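Local coordinates for protein adenosine kinase (Sinorhizobium meliloti, PDB 3UBO) that probably phosphorylates adenosine as a kinase of the pfkB carbohydrate kinase family, holding adenosine and ADP in separate pockets, at residues Lys5-Thr10 with Gly289-Arg294; Gly31-Ala36 with Asp191-His196; Thr185-Ser190 with Ser200-Leu205; Val262-Ser267 with Glu298-Gly303. All blocks are in the same frame, centred on the assembly; numbering follows the deposited sequence.

Interaction 1: residues Lys5-Thr10 with Gly289-Arg294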
loop_
_atom_site.group_PDB
_atom_site.type_symbol
_atom_site.label_atom_id
_atom_site.label_comp_id
_atom_site.label_asym_id
_atom_site.label_seq_id
_atom_site.Cartn_x
_atom_site.Cartn_y
_atom_site.Cartn_z
ATOM N N LYS A 5 25.334 -5.155 -19.517
ATOM C CA LYS A 5 24.625 -5.957 -18.482
ATOM C C LYS A 5 23.153 -5.469 -18.124
ATOM O O LYS A 5 22.343 -6.217 -17.550
ATOM C CB LYS A 5 25.521 -6.103 -17.251
ATOM C CG LYS A 5 25.211 -7.232 -16.268
ATOM C CD LYS A 5 26.196 -7.015 -15.067
ATOM C CE LYS A 5 26.308 -8.224 -14.049
ATOM N NZ LYS A 5 24.997 -8.952 -13.721
ATOM N N TYR A 6 22.849 -4.217 -18.483
ATOM C CA TYR A 6 21.556 -3.610 -18.220
ATOM C C TYR A 6 21.062 -2.957 -19.495
ATOM O O TYR A 6 21.834 -2.308 -20.238
ATOM C CB TYR A 6 21.556 -2.606 -17.002
ATOM C CG TYR A 6 22.136 -3.202 -15.715
ATOM C CD1 TYR A 6 21.425 -4.152 -14.949
ATOM C CD2 TYR A 6 23.445 -2.878 -15.303
ATOM C CE1 TYR A 6 22.003 -4.744 -13.781
ATOM C CE2 TYR A 6 24.027 -3.461 -14.176
ATOM C CZ TYR A 6 23.315 -4.387 -13.405
ATOM O OH TYR A 6 23.927 -4.919 -12.268
ATOM N N ASP A 7 19.757 -3.135 -19.721
ATOM C CA ASP A 7 19.020 -2.384 -20.739
ATOM C C ASP A 7 18.803 -1.007 -20.228
ATOM O O ASP A 7 19.161 -0.057 -20.890
ATOM C CB ASP A 7 17.708 -3.109 -21.091
ATOM C CG ASP A 7 17.974 -4.546 -21.442
ATOM O OD1 ASP A 7 18.655 -4.683 -22.486
ATOM O OD2 ASP A 7 17.647 -5.490 -20.651
ATOM N N VAL A 8 18.238 -0.888 -19.029
ATOM C CA VAL A 8 18.066 0.459 -18.460
ATOM C C VAL A 8 18.534 0.721 -17.041
ATOM O O VAL A 8 18.229 -0.047 -16.062
ATOM C CB VAL A 8 16.631 0.981 -18.498
ATOM C CG1 VAL A 8 16.685 2.511 -18.446
ATOM C CG2 VAL A 8 15.872 0.448 -19.755
ATOM N N LEU A 9 19.244 1.845 -16.959
ATOM C CA LEU A 9 19.615 2.443 -15.687
ATOM C C LEU A 9 18.831 3.760 -15.419
ATOM O O LEU A 9 18.782 4.705 -16.259
ATOM C CB LEU A 9 21.111 2.665 -15.631
ATOM C CG LEU A 9 21.747 3.494 -14.500
ATOM C CD1 LEU A 9 21.706 2.742 -13.158
ATOM C CD2 LEU A 9 23.187 3.864 -14.849
ATOM N N THR A 10 18.201 3.808 -14.249
ATOM C CA THR A 10 17.553 5.068 -13.874
ATOM C C THR A 10 18.162 5.717 -12.631
ATOM O O THR A 10 18.616 5.025 -11.694
ATOM C CB THR A 10 15.985 4.998 -13.800
ATOM O OG1 THR A 10 15.584 4.427 -12.538
ATOM C CG2 THR A 10 15.436 4.162 -14.959
ATOM N N GLY A 289 11.032 -1.726 -25.004
ATOM C CA GLY A 289 10.964 -1.948 -26.434
ATOM C C GLY A 289 12.276 -1.525 -27.088
ATOM O O GLY A 289 13.017 -2.327 -27.670
ATOM N N TYR A 290 12.549 -0.241 -26.962
ATOM C CA TYR A 290 13.757 0.374 -27.482
ATOM C C TYR A 290 15.140 -0.320 -27.229
ATOM O O TYR A 290 16.059 -0.178 -28.029
ATOM C CB TYR A 290 13.784 1.788 -26.966
ATOM C CG TYR A 290 14.802 2.624 -27.633
ATOM C CD1 TYR A 290 14.480 3.333 -28.800
ATOM C CD2 TYR A 290 16.112 2.715 -27.109
ATOM C CE1 TYR A 290 15.434 4.149 -29.429
ATOM C CE2 TYR A 290 17.071 3.498 -27.726
ATOM C CZ TYR A 290 16.743 4.217 -28.887
ATOM O OH TYR A 290 17.699 4.996 -29.503
ATOM N N THR A 291 15.286 -1.044 -26.127
ATOM C CA THR A 291 16.564 -1.706 -25.826
ATOM C C THR A 291 16.523 -3.204 -26.144
ATOM O O THR A 291 17.473 -3.953 -25.847
ATOM C CB THR A 291 17.114 -1.441 -24.365
ATOM O OG1 THR A 291 16.382 -2.199 -23.380
ATOM C CG2 THR A 291 17.138 0.064 -24.039
ATOM N N SER A 292 15.437 -3.641 -26.764
ATOM C CA SER A 292 15.509 -4.918 -27.434
ATOM C C SER A 292 15.170 -4.713 -28.925
ATOM O O SER A 292 14.432 -5.482 -29.523
ATOM C CB SER A 292 14.637 -5.950 -26.733
ATOM O OG SER A 292 13.358 -5.409 -26.507
ATOM N N GLY A 293 15.733 -3.638 -29.490
ATOM C CA GLY A 293 15.438 -3.157 -30.826
ATOM C C GLY A 293 14.031 -3.432 -31.325
ATOM O O GLY A 293 13.693 -4.576 -31.684
ATOM N N ARG A 294 13.212 -2.376 -31.370
ATOM C CA ARG A 294 11.827 -2.456 -31.820
ATOM C C ARG A 294 11.382 -1.129 -32.449
ATOM O O ARG A 294 11.983 -0.097 -32.246
ATOM C CB ARG A 294 10.905 -2.840 -30.670
ATOM C CG ARG A 294 11.038 -4.270 -30.192
ATOM C CD ARG A 294 10.008 -4.556 -29.160
ATOM N NE ARG A 294 10.526 -5.488 -28.184
ATOM C CZ ARG A 294 10.031 -6.711 -27.957
ATOM N NH1 ARG A 294 8.955 -7.157 -28.643
ATOM N NH2 ARG A 294 10.612 -7.483 -27.012
#
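At Asp7 a first torsion of -52° sets CG opposite the carbonyl carbon, and at Thr291 a chi1 of 75° lodges OG1 between the backbone N and the carbonyl carbon; together these bring the root of the aspartate side chain against the threonine. The two side chains lie aslant, with Asp7 CB 3.7 Å from Thr291 CB. On the other branch, Thr291 CG2 packs 3.7 Å from Asp7 O, and Val8 CG2 comes up to the same methyl at 4.5 Å. Asp7 sits at the corner that breaks strand 6-11, a strand inside the seven-stranded parallel sheet of this pfkB-type kinase, while Thr291 is the first residue to leave helical geometry after helix 278-290. The contact thus lays the end of that helix on the start of the strand. The polar ends have partners of their own: Asp7 OD1 forms a salt bridge with Arg76, and Thr291 OG1 is hydrogen-bonded to Leu287 O, one turn back. Past the helix end, Ser292 N bonds to Gly289 O (2.9 Å), and Arg294 NE donates in its guanidinium plane to Ser292 OG, 3.3 Å away at an N-H...O angle of 157°.

Interaction 2: residues Gly31-Ala36 with Asp191-His196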
loop_
_atom_site.group_PDB
_atom_site.type_symbol
_atom_site.label_atom_id
_atom_site.label_comp_id
_atom_site.label_asym_id
_atom_site.label_seq_id
_atom_site.Cartn_x
_atom_site.Cartn_y
_atom_site.Cartn_z
ATOM N N GLY A 31 -3.831 25.145 -0.488
ATOM C CA GLY A 31 -2.932 25.775 -1.444
ATOM C C GLY A 31 -2.026 24.758 -2.137
ATOM O O GLY A 31 -0.849 25.041 -2.374
ATOM N N ILE A 32 -2.557 23.574 -2.445
ATOM C CA ILE A 32 -1.826 22.580 -3.203
ATOM C C ILE A 32 -2.177 22.733 -4.679
ATOM O O ILE A 32 -3.351 22.962 -5.019
ATOM C CB ILE A 32 -2.306 21.207 -2.835
ATOM C CG1 ILE A 32 -2.261 21.015 -1.332
ATOM C CG2 ILE A 32 -1.610 20.141 -3.664
ATOM C CD1 ILE A 32 -2.307 19.562 -0.860
ATOM N N ILE A 33 -1.185 22.598 -5.571
ATOM C CA ILE A 33 -1.477 22.734 -7.033
ATOM C C ILE A 33 -2.028 21.429 -7.595
ATOM O O ILE A 33 -1.415 20.374 -7.438
ATOM C CB ILE A 33 -0.224 23.224 -7.852
ATOM C CG1 ILE A 33 0.446 24.367 -7.087
ATOM C CG2 ILE A 33 -0.580 23.585 -9.356
ATOM C CD1 ILE A 33 1.595 24.875 -7.802
ATOM N N LYS A 34 -3.209 21.472 -8.187
ATOM C CA LYS A 34 -3.752 20.225 -8.698
ATOM C C LYS A 34 -2.861 19.755 -9.857
ATOM O O LYS A 34 -2.587 20.532 -10.757
ATOM C CB LYS A 34 -5.172 20.425 -9.165
ATOM C CG LYS A 34 -5.905 19.113 -9.365
ATOM C CD LYS A 34 -7.329 19.256 -9.816
ATOM C CE LYS A 34 -7.981 17.886 -10.080
ATOM N NZ LYS A 34 -9.472 18.019 -10.456
ATOM N N GLY A 35 -2.427 18.510 -9.815
ATOM C CA GLY A 35 -1.709 17.914 -10.910
ATOM C C GLY A 35 -0.216 17.977 -10.785
ATOM O O GLY A 35 0.490 17.169 -11.341
ATOM N N ALA A 36 0.256 18.943 -10.033
ATOM C CA ALA A 36 1.662 19.264 -9.970
ATOM C C ALA A 36 2.426 18.494 -8.924
ATOM O O ALA A 36 1.862 17.740 -8.170
ATOM C CB ALA A 36 1.804 20.723 -9.708
ATOM N N ASP A 191 7.713 17.395 -14.680
ATOM C CA ASP A 191 6.561 18.173 -14.248
ATOM C C ASP A 191 6.616 19.528 -14.888
ATOM O O ASP A 191 7.677 20.067 -15.162
ATOM C CB ASP A 191 6.553 18.226 -12.700
ATOM C CG ASP A 191 5.608 19.258 -12.137
ATOM O OD1 ASP A 191 4.375 19.309 -12.439
ATOM O OD2 ASP A 191 6.151 20.057 -11.357
ATOM N N SER A 192 5.469 20.098 -15.156
ATOM C CA SER A 192 5.524 21.330 -15.895
ATOM C C SER A 192 6.023 22.501 -15.070
ATOM O O SER A 192 6.195 23.574 -15.608
ATOM C CB SER A 192 4.197 21.653 -16.568
ATOM O OG SER A 192 3.340 22.304 -15.665
ATOM N N PHE A 193 6.273 22.352 -13.780
ATOM C CA PHE A 193 6.835 23.504 -13.056
ATOM C C PHE A 193 8.311 23.366 -12.941
ATOM O O PHE A 193 9.007 24.349 -12.895
ATOM C CB PHE A 193 6.210 23.728 -11.672
ATOM C CG PHE A 193 4.802 24.269 -11.743
ATOM C CD1 PHE A 193 4.566 25.638 -11.670
ATOM C CD2 PHE A 193 3.699 23.390 -11.926
ATOM C CE1 PHE A 193 3.233 26.152 -11.783
ATOM C CE2 PHE A 193 2.360 23.892 -12.039
ATOM C CZ PHE A 193 2.135 25.286 -11.962
ATOM N N CYS A 194 8.770 22.119 -12.843
ATOM C CA CYS A 194 10.173 21.759 -12.947
ATOM C C CYS A 194 10.611 22.410 -14.225
ATOM O O CYS A 194 11.528 23.230 -14.222
ATOM C CB CYS A 194 10.301 20.255 -13.068
ATOM S SG CYS A 194 11.837 19.561 -12.463
ATOM N N VAL A 195 9.908 22.109 -15.317
ATOM C CA VAL A 195 10.183 22.783 -16.594
ATOM C C VAL A 195 10.380 24.332 -16.517
ATOM O O VAL A 195 11.430 24.808 -16.926
ATOM C CB VAL A 195 9.266 22.288 -17.770
ATOM C CG1 VAL A 195 9.430 23.142 -19.014
ATOM C CG2 VAL A 195 9.562 20.802 -18.086
ATOM N N HIS A 196 9.449 25.118 -15.982
ATOM C CA HIS A 196 9.783 26.542 -15.769
ATOM C C HIS A 196 11.026 26.796 -14.905
ATOM O O HIS A 196 11.876 27.616 -15.254
ATOM C CB HIS A 196 8.619 27.305 -15.175
ATOM C CG HIS A 196 7.390 27.259 -16.013
ATOM N ND1 HIS A 196 6.505 26.198 -15.979
ATOM C CD2 HIS A 196 6.879 28.147 -16.899
ATOM C CE1 HIS A 196 5.499 26.431 -16.810
ATOM N NE2 HIS A 196 5.699 27.609 -17.382
#
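Ile33 and Phe193 approach from opposite directions, and the isoleucine meets the flat of the ring. Its CD1 stands 4.2 Å above the plane of the Phe193 ring, displaced toward the rim, while the other branch touches the far end of the ring: Ile33 CG2 is 4.0 Å from Phe193 CE2 and nearly as close to CZ. That branch reaches the ring because CG2 is anti to the backbone N, with CG1 placed beside it (chi1 -44°). The methyl of Ala36 comes in obliquely, Ala36 CB lying 4.0 Å from Phe193 CD2. Ile33 and Ala36 can share one ring because they are the first and last residues of a type II beta turn, closed by a weak bond from Ala36 N to Ile33 O, with Gly35 taking the positive phi.

Across from the turn, Asp191 leans on the backbone of Ala36, its OD1 3.7 Å from Ala36 CA. The other carboxylate oxygen does a different job: Asp191 OD2 accepts weakly from Phe193 N at 3.3 Å, so the aspartate is the N-cap of helix 192-197. One turn along, His196 ND1 donates to Ser192 O at 2.7 Å. Ile33 and Phe193 remain on the solvent side, whereas Ala36 and Asp191 are buried. Ala36 leads into strand 37-39 at the edge of the five-stranded mixed sheet, which probably corresponds to the lid of this kinase family. The contact would then join lid to large domain beside the substrate site, the Asp191 side chain lying about 7 Å from the bound adenosine.

Interaction 3: residues Thr185-Ser190 with Ser200-Leu205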
loop_
_atom_site.group_PDB
_atom_site.type_symbol
_atom_site.label_atom_id
_atom_site.label_comp_id
_atom_site.label_asym_id
_atom_site.label_seq_id
_atom_site.Cartn_x
_atom_site.Cartn_y
_atom_site.Cartn_z
ATOM N N THR A 185 21.641 8.260 -23.419
ATOM C CA THR A 185 21.169 8.878 -22.199
ATOM C C THR A 185 19.735 9.363 -22.346
ATOM O O THR A 185 19.363 9.934 -23.379
ATOM C CB THR A 185 22.080 10.064 -21.741
ATOM O OG1 THR A 185 21.935 11.184 -22.636
ATOM C CG2 THR A 185 23.529 9.637 -21.646
ATOM N N ALA A 186 18.938 9.184 -21.302
ATOM C CA ALA A 186 17.586 9.671 -21.437
ATOM C C ALA A 186 17.073 10.489 -20.261
ATOM O O ALA A 186 17.551 10.338 -19.135
ATOM C CB ALA A 186 16.633 8.503 -21.776
HETATM N N MSE A 187 16.072 11.328 -20.539
HETATM C CA MSE A 187 15.354 11.995 -19.459
HETATM C C MSE A 187 13.841 12.201 -19.594
HETATM O O MSE A 187 13.327 12.413 -20.675
HETATM C CB MSE A 187 15.967 13.357 -19.200
HETATM C CG MSE A 187 15.292 14.479 -20.012
HETATM SE SE MSE A 187 16.316 16.187 -19.809
HETATM C CE MSE A 187 16.082 16.543 -17.851
ATOM N N THR A 188 13.139 12.215 -18.461
ATOM C CA THR A 188 11.772 12.775 -18.411
ATOM C C THR A 188 11.770 14.241 -17.962
ATOM O O THR A 188 12.519 14.605 -17.081
ATOM C CB THR A 188 10.932 12.040 -17.399
ATOM O OG1 THR A 188 10.031 12.982 -16.845
ATOM C CG2 THR A 188 11.779 11.542 -16.264
ATOM N N LEU A 189 10.929 15.083 -18.525
ATOM C CA LEU A 189 10.831 16.449 -18.003
ATOM C C LEU A 189 10.132 16.565 -16.631
ATOM O O LEU A 189 9.965 17.659 -16.075
ATOM C CB LEU A 189 10.070 17.306 -18.994
ATOM C CG LEU A 189 10.953 17.932 -20.051
ATOM C CD1 LEU A 189 12.155 17.068 -20.176
ATOM C CD2 LEU A 189 10.203 18.052 -21.343
ATOM N N SER A 190 9.632 15.437 -16.136
ATOM C CA SER A 190 9.074 15.362 -14.790
ATOM C C SER A 190 7.723 16.061 -14.586
ATOM O O SER A 190 6.694 15.382 -14.359
ATOM C CB SER A 190 10.104 15.895 -13.824
ATOM O OG SER A 190 11.191 14.973 -13.744
ATOM N N SER A 200 16.178 26.410 -18.899
ATOM C CA SER A 200 17.421 26.651 -19.572
ATOM C C SER A 200 18.357 25.508 -19.281
ATOM O O SER A 200 18.867 24.922 -20.221
ATOM C CB SER A 200 18.001 27.958 -19.096
ATOM O OG SER A 200 18.240 27.852 -17.713
ATOM N N GLU A 201 18.573 25.173 -17.999
ATOM C CA GLU A 201 19.437 24.027 -17.647
ATOM C C GLU A 201 19.098 22.797 -18.470
ATOM O O GLU A 201 19.992 22.045 -18.864
ATOM C CB GLU A 201 19.385 23.650 -16.155
ATOM C CG GLU A 201 20.232 24.522 -15.225
ATOM C CD GLU A 201 19.404 25.594 -14.521
ATOM O OE1 GLU A 201 18.380 26.041 -15.105
ATOM O OE2 GLU A 201 19.792 25.981 -13.389
ATOM N N PHE A 202 17.798 22.617 -18.723
ATOM C CA PHE A 202 17.252 21.466 -19.426
ATOM C C PHE A 202 17.674 21.500 -20.919
ATOM O O PHE A 202 18.393 20.593 -21.362
ATOM C CB PHE A 202 15.699 21.366 -19.209
ATOM C CG PHE A 202 15.277 20.704 -17.877
ATOM C CD1 PHE A 202 16.218 20.410 -16.868
ATOM C CD2 PHE A 202 13.923 20.424 -17.619
ATOM C CE1 PHE A 202 15.781 19.795 -15.655
ATOM C CE2 PHE A 202 13.482 19.819 -16.411
ATOM C CZ PHE A 202 14.378 19.499 -15.443
ATOM N N LEU A 203 17.261 22.537 -21.669
ATOM C CA LEU A 203 17.695 22.793 -23.078
ATOM C C LEU A 203 19.206 22.584 -23.413
ATOM O O LEU A 203 19.593 21.784 -24.276
ATOM C CB LEU A 203 17.282 24.211 -23.497
ATOM C CG LEU A 203 15.786 24.450 -23.650
ATOM C CD1 LEU A 203 15.506 25.883 -23.897
ATOM C CD2 LEU A 203 15.281 23.653 -24.830
ATOM N N GLU A 204 20.037 23.334 -22.732
ATOM C CA GLU A 204 21.468 23.243 -22.920
ATOM C C GLU A 204 21.947 21.835 -22.589
ATOM O O GLU A 204 22.929 21.303 -23.147
ATOM C CB GLU A 204 22.173 24.263 -21.997
ATOM C CG GLU A 204 23.635 23.959 -21.658
ATOM C CD GLU A 204 24.570 24.081 -22.858
ATOM O OE1 GLU A 204 24.206 24.779 -23.851
ATOM O OE2 GLU A 204 25.666 23.465 -22.783
ATOM N N LEU A 205 21.271 21.237 -21.637
ATOM C CA LEU A 205 21.597 19.886 -21.293
ATOM C C LEU A 205 21.201 18.957 -22.479
ATOM O O LEU A 205 21.829 17.927 -22.681
ATOM C CB LEU A 205 20.946 19.559 -19.957
ATOM C CG LEU A 205 20.707 18.161 -19.468
ATOM C CD1 LEU A 205 21.810 17.751 -18.502
ATOM C CD2 LEU A 205 19.327 18.179 -18.801
#
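One face of the Phe202 ring carries the terminal methyl of Met187, present as selenomethionine: Met187 CE sits over the middle of the ring, 4.0 Å from the Phe202 centroid and 12° off the normal, a CH-pi contact. At the edge, near the ring plane, lies a backbone oxygen, with Leu189 O 4.1 Å from Phe202 CE2. Trp162 meets the same phenylalanine ring edge-to-face. The selenium stands above that face of the ring too, at greater distance, 5.2 Å from Met187 SE to the Phe202 centroid, which makes this a Met-aromatic contact. A bend at chi3 (-64°) of Met187 lets CE reach the ring while SE meets Leu205 tip to tip, Met187 SE to Leu205 CD2 measuring 3.7 Å.

Strand 184-188 lies next to strand 213-217 in the parallel sheet, and helices 192-197 and 199-207 carry the chain from one to the other; this is a beta-alpha-beta crossover, and the contact is the packing of its second helix on the strand it started from. Phe202 and Leu205, three residues apart on the helix, both point toward the strand and both meet the end of Met187. Swapping Phe202 for an alanine would probably leave the Met187 methyl without the face it rests on and open a gap between helix and strand beside Trp162. At the end of the strand, Thr188 OG1 accepts from Ser190 N at 2.6 Å in an ST turn. The Ser190 hydroxyl is held in turn by a hydrogen bond with Tyr160 N.

Interaction 4: residues Val262-Ser267 with Glu298-Gly303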
loop_
_atom_site.group_PDB
_atom_site.type_symbol
_atom_site.label_atom_id
_atom_site.label_comp_id
_atom_site.label_asym_id
_atom_site.label_seq_id
_atom_site.Cartn_x
_atom_site.Cartn_y
_atom_site.Cartn_z
ATOM N N VAL A 262 5.627 9.285 -35.225
ATOM C CA VAL A 262 4.844 8.081 -34.891
ATOM C C VAL A 262 3.744 8.349 -33.837
ATOM O O VAL A 262 4.045 8.398 -32.639
ATOM C CB VAL A 262 5.744 6.928 -34.375
ATOM C CG1 VAL A 262 4.944 5.603 -34.176
ATOM C CG2 VAL A 262 6.913 6.716 -35.304
ATOM N N ARG A 263 2.483 8.504 -34.281
ATOM C CA ARG A 263 1.315 8.614 -33.369
ATOM C C ARG A 263 0.648 7.269 -33.067
ATOM O O ARG A 263 -0.100 6.807 -33.885
ATOM C CB ARG A 263 0.279 9.564 -33.966
ATOM C CG ARG A 263 0.982 10.737 -34.517
ATOM C CD ARG A 263 0.062 11.803 -34.933
ATOM N NE ARG A 263 0.772 13.073 -34.859
ATOM C CZ ARG A 263 0.313 14.238 -35.321
ATOM N NH1 ARG A 263 -0.894 14.304 -35.924
ATOM N NH2 ARG A 263 1.064 15.342 -35.159
ATOM N N VAL A 264 0.936 6.637 -31.934
ATOM C CA VAL A 264 0.232 5.455 -31.457
ATOM C C VAL A 264 -0.765 5.835 -30.340
ATOM O O VAL A 264 -0.431 6.553 -29.375
ATOM C CB VAL A 264 1.204 4.348 -30.950
ATOM C CG1 VAL A 264 0.443 3.148 -30.364
ATOM C CG2 VAL A 264 2.219 3.944 -32.052
ATOM N N GLY A 265 -1.989 5.339 -30.447
ATOM C CA GLY A 265 -3.037 5.701 -29.504
ATOM C C GLY A 265 -3.117 4.864 -28.232
ATOM O O GLY A 265 -2.428 3.837 -28.083
ATOM N N ALA A 266 -3.949 5.308 -27.296
ATOM C CA ALA A 266 -3.888 4.706 -25.967
ATOM C C ALA A 266 -5.016 3.749 -25.782
ATOM O O ALA A 266 -6.017 3.818 -26.469
ATOM C CB ALA A 266 -3.842 5.770 -24.830
ATOM N N SER A 267 -4.839 2.816 -24.867
ATOM C CA SER A 267 -5.914 1.868 -24.583
ATOM C C SER A 267 -7.182 2.647 -24.180
ATOM O O SER A 267 -7.136 3.875 -23.886
ATOM C CB SER A 267 -5.468 0.917 -23.446
ATOM O OG SER A 267 -4.327 1.413 -22.715
ATOM N N GLU A 298 6.138 -0.023 -32.258
ATOM C CA GLU A 298 5.909 -1.041 -31.245
ATOM C C GLU A 298 6.435 -0.550 -29.894
ATOM O O GLU A 298 6.233 -1.162 -28.829
ATOM C CB GLU A 298 6.624 -2.316 -31.643
ATOM C CG GLU A 298 5.933 -3.634 -31.224
ATOM C CD GLU A 298 6.859 -4.843 -31.509
ATOM O OE1 GLU A 298 7.705 -4.728 -32.470
ATOM O OE2 GLU A 298 6.773 -5.880 -30.769
ATOM N N CYS A 299 7.142 0.565 -29.946
ATOM C CA CYS A 299 7.649 1.186 -28.731
ATOM C C CYS A 299 6.480 1.979 -28.135
ATOM O O CYS A 299 6.090 1.706 -26.996
ATOM C CB CYS A 299 8.933 2.045 -28.958
ATOM S SG CYS A 299 10.558 1.210 -28.692
ATOM N N SER A 300 5.894 2.924 -28.880
ATOM C CA SER A 300 4.810 3.675 -28.302
ATOM C C SER A 300 3.811 2.670 -27.737
ATOM O O SER A 300 3.160 2.926 -26.737
ATOM C CB SER A 300 4.127 4.542 -29.335
ATOM O OG SER A 300 4.995 5.483 -29.862
ATOM N N LYS A 301 3.690 1.513 -28.366
ATOM C CA LYS A 301 2.611 0.594 -27.973
ATOM C C LYS A 301 2.952 0.093 -26.585
ATOM O O LYS A 301 2.115 0.101 -25.685
ATOM C CB LYS A 301 2.372 -0.572 -28.976
ATOM C CG LYS A 301 1.517 -0.194 -30.193
ATOM C CD LYS A 301 1.377 -1.373 -31.162
ATOM C CE LYS A 301 0.926 -0.959 -32.601
ATOM N NZ LYS A 301 -0.588 -0.710 -32.935
ATOM N N LEU A 302 4.208 -0.307 -26.405
ATOM C CA LEU A 302 4.616 -0.846 -25.118
ATOM C C LEU A 302 4.436 0.249 -24.062
ATOM O O LEU A 302 4.116 -0.037 -22.911
ATOM C CB LEU A 302 6.027 -1.374 -25.186
ATOM C CG LEU A 302 5.985 -2.797 -25.699
ATOM C CD1 LEU A 302 7.348 -3.195 -26.183
ATOM C CD2 LEU A 302 5.451 -3.754 -24.612
ATOM N N GLY A 303 4.563 1.497 -24.511
ATOM C CA GLY A 303 4.315 2.653 -23.685
ATOM C C GLY A 303 2.922 2.675 -23.097
ATOM O O GLY A 303 2.756 2.536 -21.868
#
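Val264 lies against Ser300, and the overlap is between aliphatic atoms: Val264 CB is 3.3 Å from Ser300 CB, with Val264 CG2 at 3.4 Å from that same serine carbon. The second methyl serves a different neighbour. With CG1 anti to the backbone N (chi1 176°), it faces the root of the lysine side chain, Val264 CG1 to Lys301 CG being 3.5 Å, and the two side chains cross at about a right angle. Lys301 thus contributes CG, the first methylene beyond CB, to the contact. Val262, two residues earlier on the same side of the strand, adds a looser touch, its CG1 4.3 Å from Ser300 OG.

The Ser300 hydroxyl is buried, and weak hydrogen bonds tie it to Leu296 O one turn back in its helix and to Ser253 OG on the neighbouring strand. Replacing Val264 with a glycine would probably leave a gap over Ser300 CB and take away the methyl that Lys301 CG rests on. A small serine facing the strand is consistent with the near approach of helix and strand: the axes of 262-264 and 298-303 approach to 8.1 Å, their directions 35° apart.

Strand 260-264 pairs with 253-257 in a two-stranded antiparallel hairpin, and the contact lays this hairpin on helix 296-311. The chain then runs out of the strand into the nucleotide site, where Ala266 and Ser267 touch the bound ADP and Asn304, one turn along the helix from Ser300, also lines the pocket.

In the fold
Interactions 1 and 3 are buried and belong to the same parallel sheet, where strands 6-11 and 184-188 are separated by strand 152-158; yet interaction 1 sets a charged aspartate against a helix end, while interaction 3 is apolar and aromatic. Interactions 2 and 4 are partly buried and lie nearer the ligands, adenosine for the former and ADP for the latter. Each pairs a buried contact with a more exposed one. Neighbours are linked in pairs: Val195 and Cys194 of interaction 2 pack on Leu189 and Phe202 of interaction 3, and Cys299 of interaction 4 packs on the backbone of Gly289 and Tyr290 of interaction 1. Interactions 1 and 2 lie on opposite sides of the chain's centre.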